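Local coordinates for glutathione S-transferase family protein (Pseudomonas putida, PDB 3LXZ), which probably conjugates reduced glutathione to a wide range of hydrophobic electrophiles, as a member of the glutathione S-transferase superfamily, at residues I101-F113 with S162-L174. Numbering follows the deposited sequence.
Sequences IELPARTCYAESF and SVDLANAVGKKVL
Val-169 of helix 154-174 fits between the end of helix 84-106 and the start of helix 109-114, and each of its methyls has its own partners. CG1, anti to the backbone N (chi1 165°), packs on CB of Cys-108 at 3.7 Å. CG2 reaches the backbone O of Ala-105 and OG of Ser-112, and meets CD1 at the edge of the Tyr-109 ring, near its plane. One turn on, CG2 of Val-173 lies against CB of Ser-112, while CG1 rests on the carboxylate of Glu-111, whose OE2 is held by Lys-123 and by the backbone N of Val-118.

One turn before Val-169, Leu-165 divides its branches between two rings, crossing each at about a right angle: CD1 lies 3.6 Å from OH of Tyr-109, and CD2 3.8 Å from CZ of Phe-113, which also touches Ala-168. The axes of 101-106 and 162-174 approach to 9.1 Å, with CB of Ala-105 against CA of Ala-166 and CG2 of Ile-101 on CB of Ala-166 at 3.6 Å.

The Tyr-109 hydroxyl donates to OE2 of Glu-102 (2.7 Å), from above the carboxylate plane, and receives a hydrogen bond from a water that also donates to O of Ser-162, bridging the segments. Glu-102 is further held by Tyr-13 and Asn-12. Its OE1 turns its syn lone pair to NE of Arg-106, in the guanidinium plane (3.2 Å, 163°), while CE2 of Tyr-109 covers one guanidinium face.

Arg-106 is a glutathione-binding residue, although no glutathione is bound to this chain here; the network places the packing of the all-helical C-terminal domain of the glutathione S-transferase fold next to the glutathione site, beside the thioredoxin-like N-terminal domain.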
loop_
_atom_site.group_PDB
_atom_site.type_symbol
_atom_site.label_atom_id
_atom_site.label_comp_id
_atom_site.label_asym_id
_atom_site.label_seq_id
_atom_site.Cartn_x
_atom_site.Cartn_y
_atom_site.Cartn_z
ATOM N N ILE A 101 7.847 -2.198 6.320
ATOM C CA ILE A 101 8.287 -1.922 7.706
ATOM C C ILE A 101 7.087 -1.828 8.629
ATOM O O ILE A 101 6.961 -2.629 9.551
ATOM C CB ILE A 101 9.215 -0.698 7.817
ATOM C CG1 ILE A 101 10.528 -0.987 7.064
ATOM C CG2 ILE A 101 9.450 -0.354 9.301
ATOM C CD1 ILE A 101 11.569 0.104 7.184
ATOM N N GLU A 102 6.157 -0.917 8.337
ATOM C CA GLU A 102 5.018 -0.739 9.239
ATOM C C GLU A 102 4.107 -1.987 9.381
ATOM O O GLU A 102 3.836 -2.430 10.490
ATOM C CB GLU A 102 4.212 0.496 8.858
ATOM C CG GLU A 102 3.436 1.109 10.113
ATOM C CD GLU A 102 2.243 0.301 10.633
ATOM O OE1 GLU A 102 1.526 -0.366 9.831
ATOM O OE2 GLU A 102 1.985 0.382 11.864
ATOM N N LEU A 103 3.652 -2.551 8.255
ATOM C CA LEU A 103 2.758 -3.705 8.300
ATOM C C LEU A 103 3.393 -4.925 8.946
ATOM O O LEU A 103 2.772 -5.533 9.825
ATOM C CB LEU A 103 2.163 -4.058 6.931
ATOM C CG LEU A 103 1.250 -2.957 6.319
ATOM C CD1 LEU A 103 0.613 -3.535 5.057
ATOM C CD2 LEU A 103 0.199 -2.458 7.304
ATOM N N PRO A 104 4.633 -5.276 8.571
ATOM C CA PRO A 104 5.175 -6.414 9.321
ATOM C C PRO A 104 5.358 -6.145 10.821
ATOM O O PRO A 104 5.119 -7.042 11.630
ATOM C CB PRO A 104 6.521 -6.701 8.663
ATOM C CG PRO A 104 6.766 -5.648 7.705
ATOM C CD PRO A 104 5.542 -4.809 7.508
ATOM N N ALA A 105 5.818 -4.965 11.209
ATOM C CA ALA A 105 5.900 -4.647 12.642
ATOM C C ALA A 105 4.545 -4.759 13.336
ATOM O O ALA A 105 4.462 -5.266 14.477
ATOM C CB ALA A 105 6.499 -3.279 12.868
ATOM N N ARG A 106 3.495 -4.294 12.645
ATOM C CA ARG A 106 2.121 -4.288 13.148
ATOM C C ARG A 106 1.666 -5.708 13.550
ATOM O O ARG A 106 0.898 -5.861 14.506
ATOM C CB ARG A 106 1.177 -3.628 12.142
ATOM C CG ARG A 106 -0.328 -3.569 12.511
ATOM C CD ARG A 106 -1.083 -2.604 11.557
ATOM N NE ARG A 106 -0.749 -1.196 11.850
ATOM C CZ ARG A 106 -1.314 -0.490 12.833
ATOM N NH1 ARG A 106 -0.952 0.766 13.068
ATOM N NH2 ARG A 106 -2.252 -1.049 13.603
ATOM N N THR A 107 2.202 -6.722 12.869
ATOM C CA THR A 107 1.844 -8.119 13.184
ATOM C C THR A 107 2.313 -8.496 14.581
ATOM O O THR A 107 1.820 -9.484 15.162
ATOM C CB THR A 107 2.352 -9.162 12.147
ATOM O OG1 THR A 107 3.791 -9.266 12.182
ATOM C CG2 THR A 107 1.829 -8.859 10.720
ATOM N N CYS A 108 3.259 -7.719 15.116
ATOM C CA CYS A 108 3.785 -7.995 16.427
ATOM C C CYS A 108 3.395 -6.979 17.482
ATOM O O CYS A 108 3.919 -7.056 18.587
ATOM C CB CYS A 108 5.303 -8.114 16.379
ATOM S SG CYS A 108 5.877 -9.533 15.429
ATOM N N TYR A 109 2.500 -6.030 17.167
ATOM C CA TYR A 109 2.111 -5.017 18.173
ATOM C C TYR A 109 1.366 -5.647 19.355
ATOM O O TYR A 109 1.450 -5.146 20.484
ATOM C CB TYR A 109 1.261 -3.873 17.593
ATOM C CG TYR A 109 1.948 -2.934 16.596
ATOM C CD1 TYR A 109 3.336 -2.913 16.426
ATOM C CD2 TYR A 109 1.183 -2.040 15.850
ATOM C CE1 TYR A 109 3.933 -2.042 15.495
ATOM C CE2 TYR A 109 1.765 -1.150 14.937
ATOM C CZ TYR A 109 3.139 -1.152 14.760
ATOM O OH TYR A 109 3.683 -0.288 13.822
ATOM N N ALA A 110 0.661 -6.755 19.096
ATOM C CA ALA A 110 0.012 -7.492 20.176
ATOM C C ALA A 110 0.998 -7.792 21.300
ATOM O O ALA A 110 0.679 -7.586 22.462
ATOM C CB ALA A 110 -0.639 -8.763 19.658
ATOM N N GLU A 111 2.194 -8.257 20.957
ATOM C CA GLU A 111 3.195 -8.630 21.949
ATOM C C GLU A 111 3.953 -7.423 22.495
ATOM O O GLU A 111 4.134 -7.291 23.713
ATOM C CB GLU A 111 4.171 -9.652 21.387
ATOM C CG GLU A 111 5.139 -10.187 22.438
ATOM C CD GLU A 111 5.926 -11.391 21.972
ATOM O OE1 GLU A 111 7.096 -11.507 22.377
ATOM O OE2 GLU A 111 5.387 -12.222 21.203
ATOM N N SER A 112 4.382 -6.535 21.604
ATOM C CA SER A 112 5.265 -5.443 22.006
ATOM C C SER A 112 4.551 -4.381 22.838
ATOM O O SER A 112 5.163 -3.751 23.717
ATOM C CB SER A 112 5.905 -4.814 20.782
ATOM O OG SER A 112 4.896 -4.323 19.927
ATOM N N PHE A 113 3.266 -4.178 22.564
ATOM C CA PHE A 113 2.525 -3.153 23.273
ATOM C C PHE A 113 1.426 -3.644 24.196
ATOM O O PHE A 113 1.169 -3.004 25.207
ATOM C CB PHE A 113 2.083 -2.034 22.326
ATOM C CG PHE A 113 3.240 -1.450 21.536
ATOM C CD1 PHE A 113 4.348 -0.895 22.197
ATOM C CD2 PHE A 113 3.258 -1.503 20.138
ATOM C CE1 PHE A 113 5.447 -0.371 21.474
ATOM C CE2 PHE A 113 4.345 -0.988 19.408
ATOM C CZ PHE A 113 5.443 -0.420 20.084
ATOM N N SER A 162 6.554 5.138 11.731
ATOM C CA SER A 162 6.651 3.675 11.579
ATOM C C SER A 162 7.937 3.110 12.210
ATOM O O SER A 162 7.929 2.066 12.897
ATOM C CB SER A 162 6.665 3.307 10.084
ATOM O OG SER A 162 5.454 3.689 9.464
ATOM N N VAL A 163 9.045 3.767 11.938
ATOM C CA VAL A 163 10.372 3.225 12.289
ATOM C C VAL A 163 10.578 3.186 13.818
ATOM O O VAL A 163 11.206 2.244 14.331
ATOM C CB VAL A 163 11.520 3.949 11.538
ATOM C CG1 VAL A 163 12.871 3.510 12.055
ATOM C CG2 VAL A 163 11.457 3.626 10.006
ATOM N N ASP A 164 10.012 4.160 14.537
ATOM C CA ASP A 164 9.980 4.114 16.028
ATOM C C ASP A 164 9.277 2.859 16.552
ATOM O O ASP A 164 9.818 2.133 17.402
ATOM C CB ASP A 164 9.329 5.377 16.632
ATOM C CG ASP A 164 7.854 5.574 16.197
ATOM O OD1 ASP A 164 7.475 5.111 15.092
ATOM O OD2 ASP A 164 7.076 6.187 16.973
ATOM N N LEU A 165 8.071 2.596 16.053
ATOM C CA LEU A 165 7.364 1.396 16.461
ATOM C C LEU A 165 8.026 0.124 15.996
ATOM O O LEU A 165 8.010 -0.890 16.719
ATOM C CB LEU A 165 5.924 1.461 15.986
ATOM C CG LEU A 165 5.109 2.630 16.536
ATOM C CD1 LEU A 165 3.653 2.442 16.125
ATOM C CD2 LEU A 165 5.240 2.769 18.085
ATOM N N ALA A 166 8.590 0.141 14.787
ATOM C CA ALA A 166 9.284 -1.050 14.279
ATOM C C ALA A 166 10.521 -1.368 15.118
ATOM O O ALA A 166 10.820 -2.532 15.394
ATOM C CB ALA A 166 9.657 -0.880 12.824
ATOM N N ASN A 167 11.253 -0.334 15.534
ATOM C CA ASN A 167 12.441 -0.588 16.366
ATOM C C ASN A 167 12.078 -1.090 17.768
ATOM O O ASN A 167 12.785 -1.931 18.320
ATOM C CB ASN A 167 13.372 0.616 16.433
ATOM C CG ASN A 167 14.837 0.210 16.583
ATOM O OD1 ASN A 167 15.343 -0.650 15.851
ATOM N ND2 ASN A 167 15.528 0.837 17.516
ATOM N N ALA A 168 10.949 -0.635 18.304
ATOM C CA ALA A 168 10.448 -1.175 19.575
ATOM C C ALA A 168 10.117 -2.654 19.438
ATOM O O ALA A 168 10.530 -3.456 20.293
ATOM C CB ALA A 168 9.226 -0.389 20.055
ATOM N N VAL A 169 9.399 -3.021 18.367
ATOM C CA VAL A 169 9.126 -4.426 18.062
ATOM C C VAL A 169 10.441 -5.163 17.969
ATOM O O VAL A 169 10.584 -6.244 18.549
ATOM C CB VAL A 169 8.314 -4.612 16.723
ATOM C CG1 VAL A 169 8.349 -6.072 16.218
ATOM C CG2 VAL A 169 6.906 -4.115 16.876
ATOM N N GLY A 170 11.398 -4.604 17.230
ATOM C CA GLY A 170 12.710 -5.242 17.109
ATOM C C GLY A 170 13.321 -5.560 18.474
ATOM O O GLY A 170 13.676 -6.709 18.766
ATOM N N LYS A 171 13.440 -4.543 19.317
ATOM C CA LYS A 171 14.100 -4.734 20.606
ATOM C C LYS A 171 13.301 -5.650 21.533
ATOM O O LYS A 171 13.867 -6.590 22.096
ATOM C CB LYS A 171 14.421 -3.398 21.267
ATOM C CG LYS A 171 15.483 -2.607 20.490
ATOM C CD LYS A 171 15.553 -1.142 20.925
ATOM C CE LYS A 171 16.218 -0.955 22.288
ATOM N NZ LYS A 171 16.361 0.502 22.600
ATOM N N LYS A 172 11.996 -5.420 21.660
ATOM C CA LYS A 172 11.203 -6.157 22.643
ATOM C C LYS A 172 10.854 -7.584 22.224
ATOM O O LYS A 172 10.866 -8.501 23.062
ATOM C CB LYS A 172 9.924 -5.382 23.025
ATOM C CG LYS A 172 10.196 -4.035 23.706
ATOM C CD LYS A 172 8.927 -3.178 23.862
ATOM C CE LYS A 172 8.217 -3.401 25.218
ATOM N NZ LYS A 172 8.862 -2.690 26.382
ATOM N N VAL A 173 10.530 -7.770 20.941
ATOM C CA VAL A 173 10.026 -9.056 20.435
ATOM C C VAL A 173 11.104 -9.899 19.733
ATOM O O VAL A 173 11.148 -11.122 19.883
ATOM C CB VAL A 173 8.814 -8.844 19.462
ATOM C CG1 VAL A 173 8.226 -10.185 18.992
ATOM C CG2 VAL A 173 7.738 -7.981 20.103
ATOM N N LEU A 174 11.958 -9.261 18.950
ATOM C CA LEU A 174 12.818 -10.009 18.061
ATOM C C LEU A 174 14.277 -10.076 18.504
ATOM O O LEU A 174 15.070 -10.794 17.892
ATOM C CB LEU A 174 12.715 -9.434 16.650
ATOM C CG LEU A 174 11.298 -9.414 16.044
ATOM C CD1 LEU A 174 11.338 -8.871 14.620
ATOM C CD2 LEU A 174 10.687 -10.804 16.040
HETATM O O HOH W 1 6.006 0.125 12.475
#